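Local coordinates for protein beta-galactoside alpha-2,6-sialyltransferase (Photobacterium sp., PDB 2Z4T) that probably transfers sialic acid in alpha-2,6 linkage from a CMP-activated donor to galactoside acceptors such as lactose, through a GT-B glycosyltransferase fold, at residues Thr472-Glu475 with Thr476-Ser480; Leu67-Gln70 with Asn71-Ser74. One frame throughout, in Å; residues are numbered along the deposited sequence.

Contact 1 of 2, residues Thr472-Glu475 with Thr476-Ser480; sequences TDRE and TALRS
The guanidinium of Arg474 takes the methyl CD2 of Leu478 over one face, 4.1 Å above its plane and displaced toward the rim. NH1 forms a salt bridge with Asp502, and NH2 a hydrogen bond with the carbonyl of Val497. Arg474 and Leu478 lie four residues apart, their span overlapping a type I beta turn, Ala477 to Ser480, in the loop that leads from strand 460-465 to helix 481-488 of the GT-B fold. CG of Arg474 stands anti to the backbone N (chi1 -171°) and the chain stays extended as far as NE, which lies 4.1 Å from CD1 of Leu478. Beside this pair the backbone bonds over four residues, Leu478 N donating to Arg474 O at 3.1 Å with an N-H...O angle of 145°. Phe499 of the short strand 498-499 touches Arg474, Ala477 and Leu478, joining the buried side of the loop to the edge of the six-stranded parallel sheet. Asp473, Glu475 and Thr476 are exposed. At the far end Ser480 holds the N-cap position of helix 481-488, its OG making a weak bond to Val483 N. CB of Ala477 sits 3.2 Å from Asp473 O, four residues back.

Contact 2 of 2, residues Leu67-Gln70 with Asn71-Ser74; sequences LTEQ and NKES
Leu67 and Asn71 pack against each other in a loop of the immunoglobulin-like beta-sandwich, between strands 52-61 and 77-80, where Asn71, the first residue of a type I beta turn to Ser74, bonds through its side chain to the backbone of Thr68. This is the tight half of the contact. CD1 of Leu67 lies 3.8 Å from CB of Asn71, and its CG meets CG of Lys72 at the same distance, while Leu77 and Val79 of strand 77-80 touch the leucine from within the domain. With its CG anti to the carbonyl carbon (chi1 -82°), Asn71 turns its amide back toward Thr68. OD1 accepts Thr68 N at 3.1 Å through a nearly straight N-H...O angle of 168°, yet the donor stands above the carbonyl plane, 53° out of it. The solvent side is looser. Gln70 and Glu73 cross at about a right angle, OE1 of Gln70 3.5 Å from CB of Glu73, and the amide and carboxylate planes are well inclined to each other. The backbone bond between them, Glu73 N to Gln70 O, is weak. Glu69, also exposed, keeps its OE2 6.3 Å from NZ of Lys72, a distance at which any attraction is probably modest. Bent at its third and fourth torsions, the lysine chain brings NZ back to a weak 3.5 Å hydrogen bond with Leu67 O.

From the N terminus, the chain first reaches contact 2, which closes a local turn within the loop joining strands 52-61 and 77-80 of the immunoglobulin-like domain. It then passes through strand 103-122 into the catalytic GT-B region, and only after strand 460-465 does contact 1 fold the loop ahead of helix 481-488. The two lie in series and neither nests with nor crosses the other. The centres of contact 1 and contact 2 are about 79 Å apart, on opposite sides of the chain's centre. Both illustrate one principle: consecutive residues can close a compact turn whose leucine touches a nearby strand, 77-80 in contact 2 and 498-499 in contact 1, each within its own domain.

Contact 1 of 2, residues Thr472-Glu475 with Thr476-Ser480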
ATOM      1  N   THR A 472      30.118 -19.937 -12.706  1.00 78.34           N
ATOM      2  CA  THR A 472      29.819 -19.224 -11.449  1.00 77.95           C
ATOM      3  C   THR A 472      30.508 -17.833 -11.505  1.00 77.01           C
ATOM      4  O   THR A 472      30.313 -16.981 -10.625  1.00 77.04           O
ATOM      5  CB  THR A 472      30.343 -20.062 -10.214  1.00 78.22           C
ATOM      6  OG1 THR A 472      29.595 -21.287 -10.078  1.00 78.34           O
ATOM      7  CG2 THR A 472      30.281 -19.269  -8.904  1.00 78.73           C
ATOM      8  N   ASP A 473      31.284 -17.641 -12.580  1.00 75.55           N
ATOM      9  CA  ASP A 473      32.145 -16.476 -12.870  1.00 74.20           C
ATOM     10  C   ASP A 473      31.780 -15.095 -12.260  1.00 72.95           C
ATOM     11  O   ASP A 473      30.642 -14.644 -12.375  1.00 73.20           O
ATOM     12  CB  ASP A 473      32.273 -16.357 -14.389  1.00 74.16           C
ATOM     13  CG  ASP A 473      33.444 -15.542 -14.794  1.00 74.21           C
ATOM     14  OD1 ASP A 473      34.556 -15.895 -14.343  1.00 75.10           O
ATOM     15  OD2 ASP A 473      33.250 -14.553 -15.537  1.00 73.63           O
ATOM     16  N   ARG A 474      32.759 -14.408 -11.666  1.00 71.07           N
ATOM     17  CA  ARG A 474      32.468 -13.235 -10.825  1.00 69.18           C
ATOM     18  C   ARG A 474      32.355 -11.893 -11.554  1.00 68.69           C
ATOM     19  O   ARG A 474      31.520 -11.053 -11.198  1.00 68.36           O
ATOM     20  CB  ARG A 474      33.467 -13.113  -9.670  1.00 68.49           C
ATOM     21  CG  ARG A 474      33.062 -12.042  -8.662  1.00 66.03           C
ATOM     22  CD  ARG A 474      34.121 -11.778  -7.626  1.00 59.89           C
ATOM     23  NE  ARG A 474      33.874 -10.559  -6.863  1.00 54.43           N
ATOM     24  CZ  ARG A 474      33.020 -10.461  -5.848  1.00 50.86           C
ATOM     25  NH1 ARG A 474      32.303 -11.510  -5.490  1.00 47.72           N
ATOM     26  NH2 ARG A 474      32.880  -9.307  -5.197  1.00 47.50           N
ATOM     27  N   GLU A 475      33.196 -11.695 -12.560  1.00 67.92           N
ATOM     28  CA  GLU A 475      33.284 -10.409 -13.244  1.00 67.40           C
ATOM     29  C   GLU A 475      31.953  -9.939 -13.835  1.00 66.01           C
ATOM     30  O   GLU A 475      31.573  -8.773 -13.693  1.00 65.85           O
ATOM     31  CB  GLU A 475      34.335 -10.479 -14.353  1.00 68.20           C
ATOM     32  CG  GLU A 475      34.802  -9.108 -14.851  1.00 71.41           C
ATOM     33  CD  GLU A 475      35.721  -8.403 -13.844  1.00 75.46           C
ATOM     34  OE1 GLU A 475      35.229  -8.007 -12.748  1.00 76.15           O
ATOM     35  OE2 GLU A 475      36.932  -8.257 -14.158  1.00 74.99           O
ATOM     36  N   THR A 476      31.266 -10.848 -14.518  1.00 64.09           N
ATOM     37  CA  THR A 476      30.020 -10.523 -15.182  1.00 62.73           C
ATOM     38  C   THR A 476      28.824 -10.775 -14.278  1.00 61.09           C
ATOM     39  O   THR A 476      27.714 -10.335 -14.579  1.00 61.16           O
ATOM     40  CB  THR A 476      29.862 -11.300 -16.517  1.00 63.37           C
ATOM     41  OG1 THR A 476      30.563 -12.553 -16.415  1.00 63.38           O
ATOM     42  CG2 THR A 476      30.400 -10.447 -17.741  1.00 63.47           C
ATOM     43  N   ALA A 477      29.053 -11.491 -13.181  1.00 58.81           N
ATOM     44  CA  ALA A 477      28.051 -11.667 -12.158  1.00 56.73           C
ATOM     45  C   ALA A 477      27.777 -10.312 -11.533  1.00 55.74           C
ATOM     46  O   ALA A 477      26.628 -10.009 -11.199  1.00 54.95           O
ATOM     47  CB  ALA A 477      28.520 -12.649 -11.116  1.00 56.46           C
ATOM     48  N   LEU A 478      28.835  -9.504 -11.409  1.00 54.62           N
ATOM     49  CA  LEU A 478      28.755  -8.158 -10.822  1.00 54.19           C
ATOM     50  C   LEU A 478      28.029  -7.206 -11.746  1.00 53.85           C
ATOM     51  O   LEU A 478      27.594  -6.133 -11.338  1.00 54.26           O
ATOM     52  CB  LEU A 478      30.146  -7.594 -10.512  1.00 53.59           C
ATOM     53  CG  LEU A 478      30.901  -8.096  -9.269  1.00 53.89           C
ATOM     54  CD1 LEU A 478      32.379  -7.648  -9.287  1.00 51.63           C
ATOM     55  CD2 LEU A 478      30.236  -7.664  -7.961  1.00 51.58           C
ATOM     56  N   ARG A 479      27.916  -7.609 -12.996  1.00 53.11           N
ATOM     57  CA  ARG A 479      27.251  -6.824 -14.011  1.00 53.09           C
ATOM     58  C   ARG A 479      25.737  -6.794 -13.825  1.00 52.09           C
ATOM     59  O   ARG A 479      25.060  -5.933 -14.384  1.00 52.01           O
ATOM     60  CB  ARG A 479      27.599  -7.387 -15.388  1.00 53.28           C
ATOM     61  CG  ARG A 479      28.653  -6.602 -16.186  1.00 56.56           C
ATOM     62  CD  ARG A 479      29.795  -5.933 -15.359  1.00 60.94           C
ATOM     63  NE  ARG A 479      29.453  -4.641 -14.722  1.00 63.40           N
ATOM     64  CZ  ARG A 479      29.046  -3.537 -15.359  1.00 63.87           C
ATOM     65  NH1 ARG A 479      28.886  -3.527 -16.678  1.00 63.87           N
ATOM     66  NH2 ARG A 479      28.786  -2.434 -14.670  1.00 63.97           N
ATOM     67  N   SER A 480      25.211  -7.738 -13.048  1.00 50.81           N
ATOM     68  CA  SER A 480      23.776  -7.835 -12.815  1.00 49.49           C
ATOM     69  C   SER A 480      23.218  -6.498 -12.305  1.00 47.59           C
ATOM     70  O   SER A 480      23.788  -5.896 -11.393  1.00 47.55           O
ATOM     71  CB  SER A 480      23.489  -8.997 -11.860  1.00 50.06           C
ATOM     72  OG  SER A 480      22.711  -8.598 -10.749  1.00 52.36           O
TER

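Contact 2 of 2, residues Leu67-Gln70 with Asn71-Ser74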
ATOM      1  N   LEU A  67     -36.741  19.709   3.057  1.00 58.36           N
ATOM      2  CA  LEU A  67     -37.837  19.293   3.937  1.00 61.06           C
ATOM      3  C   LEU A  67     -39.222  19.371   3.258  1.00 63.32           C
ATOM      4  O   LEU A  67     -39.778  20.454   3.048  1.00 63.68           O
ATOM      5  CB  LEU A  67     -37.795  20.119   5.211  1.00 60.49           C
ATOM      6  CG  LEU A  67     -37.734  19.370   6.527  1.00 60.91           C
ATOM      7  CD1 LEU A  67     -36.782  18.188   6.450  1.00 61.17           C
ATOM      8  CD2 LEU A  67     -37.281  20.344   7.589  1.00 60.45           C
ATOM      9  N   THR A  68     -39.785  18.207   2.945  1.00 66.32           N
ATOM     10  CA  THR A  68     -40.937  18.126   2.029  1.00 69.38           C
ATOM     11  C   THR A  68     -42.330  18.035   2.695  1.00 70.79           C
ATOM     12  O   THR A  68     -43.214  17.339   2.178  1.00 71.46           O
ATOM     13  CB  THR A  68     -40.753  16.965   0.966  1.00 69.65           C
ATOM     14  OG1 THR A  68     -40.624  15.702   1.639  1.00 70.38           O
ATOM     15  CG2 THR A  68     -39.511  17.198   0.059  1.00 70.03           C
ATOM     16  N   GLU A  69     -42.527  18.735   3.818  1.00 72.34           N
ATOM     17  CA  GLU A  69     -43.844  18.845   4.509  1.00 73.96           C
ATOM     18  C   GLU A  69     -44.362  17.645   5.319  1.00 74.41           C
ATOM     19  O   GLU A  69     -44.845  17.836   6.435  1.00 74.56           O
ATOM     20  CB  GLU A  69     -44.961  19.395   3.601  1.00 73.89           C
ATOM     21  CG  GLU A  69     -45.237  20.885   3.825  1.00 74.76           C
ATOM     22  CD  GLU A  69     -46.520  21.401   3.153  1.00 75.33           C
ATOM     23  OE1 GLU A  69     -47.280  20.598   2.538  1.00 76.37           O
ATOM     24  OE2 GLU A  69     -46.764  22.631   3.251  1.00 76.04           O
ATOM     25  N   GLN A  70     -44.298  16.430   4.772  1.00 75.40           N
ATOM     26  CA  GLN A  70     -44.583  15.239   5.593  1.00 75.60           C
ATOM     27  C   GLN A  70     -43.308  14.759   6.299  1.00 75.43           C
ATOM     28  O   GLN A  70     -43.370  13.986   7.266  1.00 75.55           O
ATOM     29  CB  GLN A  70     -45.302  14.121   4.801  1.00 75.92           C
ATOM     30  CG  GLN A  70     -46.102  13.067   5.675  1.00 76.83           C
ATOM     31  CD  GLN A  70     -47.097  13.669   6.736  1.00 79.91           C
ATOM     32  OE1 GLN A  70     -47.139  13.211   7.889  1.00 80.12           O
ATOM     33  NE2 GLN A  70     -47.887  14.675   6.337  1.00 79.65           N
ATOM     34  N   ASN A  71     -42.163  15.245   5.814  1.00 75.17           N
ATOM     35  CA  ASN A  71     -40.888  15.170   6.538  1.00 74.89           C
ATOM     36  C   ASN A  71     -41.064  15.788   7.933  1.00 74.43           C
ATOM     37  O   ASN A  71     -40.906  15.120   8.967  1.00 74.22           O
ATOM     38  CB  ASN A  71     -39.776  15.927   5.777  1.00 75.27           C
ATOM     39  CG  ASN A  71     -39.139  15.113   4.636  1.00 75.30           C
ATOM     40  OD1 ASN A  71     -38.273  15.626   3.916  1.00 74.34           O
ATOM     41  ND2 ASN A  71     -39.551  13.852   4.481  1.00 74.91           N
ATOM     42  N   LYS A  72     -41.412  17.072   7.931  1.00 73.66           N
ATOM     43  CA  LYS A  72     -41.582  17.855   9.140  1.00 73.26           C
ATOM     44  C   LYS A  72     -42.439  17.182  10.235  1.00 72.75           C
ATOM     45  O   LYS A  72     -42.261  17.480  11.423  1.00 72.78           O
ATOM     46  CB  LYS A  72     -42.157  19.227   8.778  1.00 73.40           C
ATOM     47  CG  LYS A  72     -41.169  20.134   8.078  1.00 74.44           C
ATOM     48  CD  LYS A  72     -41.658  21.577   8.088  1.00 77.02           C
ATOM     49  CE  LYS A  72     -42.165  22.030   6.725  1.00 78.32           C
ATOM     50  NZ  LYS A  72     -41.034  22.230   5.755  1.00 79.23           N
ATOM     51  N   GLU A  73     -43.347  16.276   9.841  1.00 71.65           N
ATOM     52  CA  GLU A  73     -44.345  15.717  10.775  1.00 70.58           C
ATOM     53  C   GLU A  73     -43.929  14.483  11.591  1.00 69.46           C
ATOM     54  O   GLU A  73     -44.677  14.038  12.471  1.00 69.55           O
ATOM     55  CB  GLU A  73     -45.699  15.486  10.085  1.00 70.90           C
ATOM     56  CG  GLU A  73     -46.364  16.777   9.529  1.00 72.50           C
ATOM     57  CD  GLU A  73     -45.957  18.068  10.280  1.00 73.51           C
ATOM     58  OE1 GLU A  73     -45.876  18.050  11.537  1.00 74.26           O
ATOM     59  OE2 GLU A  73     -45.721  19.102   9.607  1.00 73.15           O
ATOM     60  N   SER A  74     -42.745  13.942  11.310  1.00 67.46           N
ATOM     61  CA  SER A  74     -42.218  12.857  12.117  1.00 65.61           C
ATOM     62  C   SER A  74     -41.130  13.422  13.028  1.00 64.13           C
ATOM     63  O   SER A  74     -40.515  14.442  12.693  1.00 63.72           O
ATOM     64  CB  SER A  74     -41.688  11.720  11.234  1.00 65.85           C
ATOM     65  OG  SER A  74     -40.477  12.083  10.607  1.00 65.00           O
TER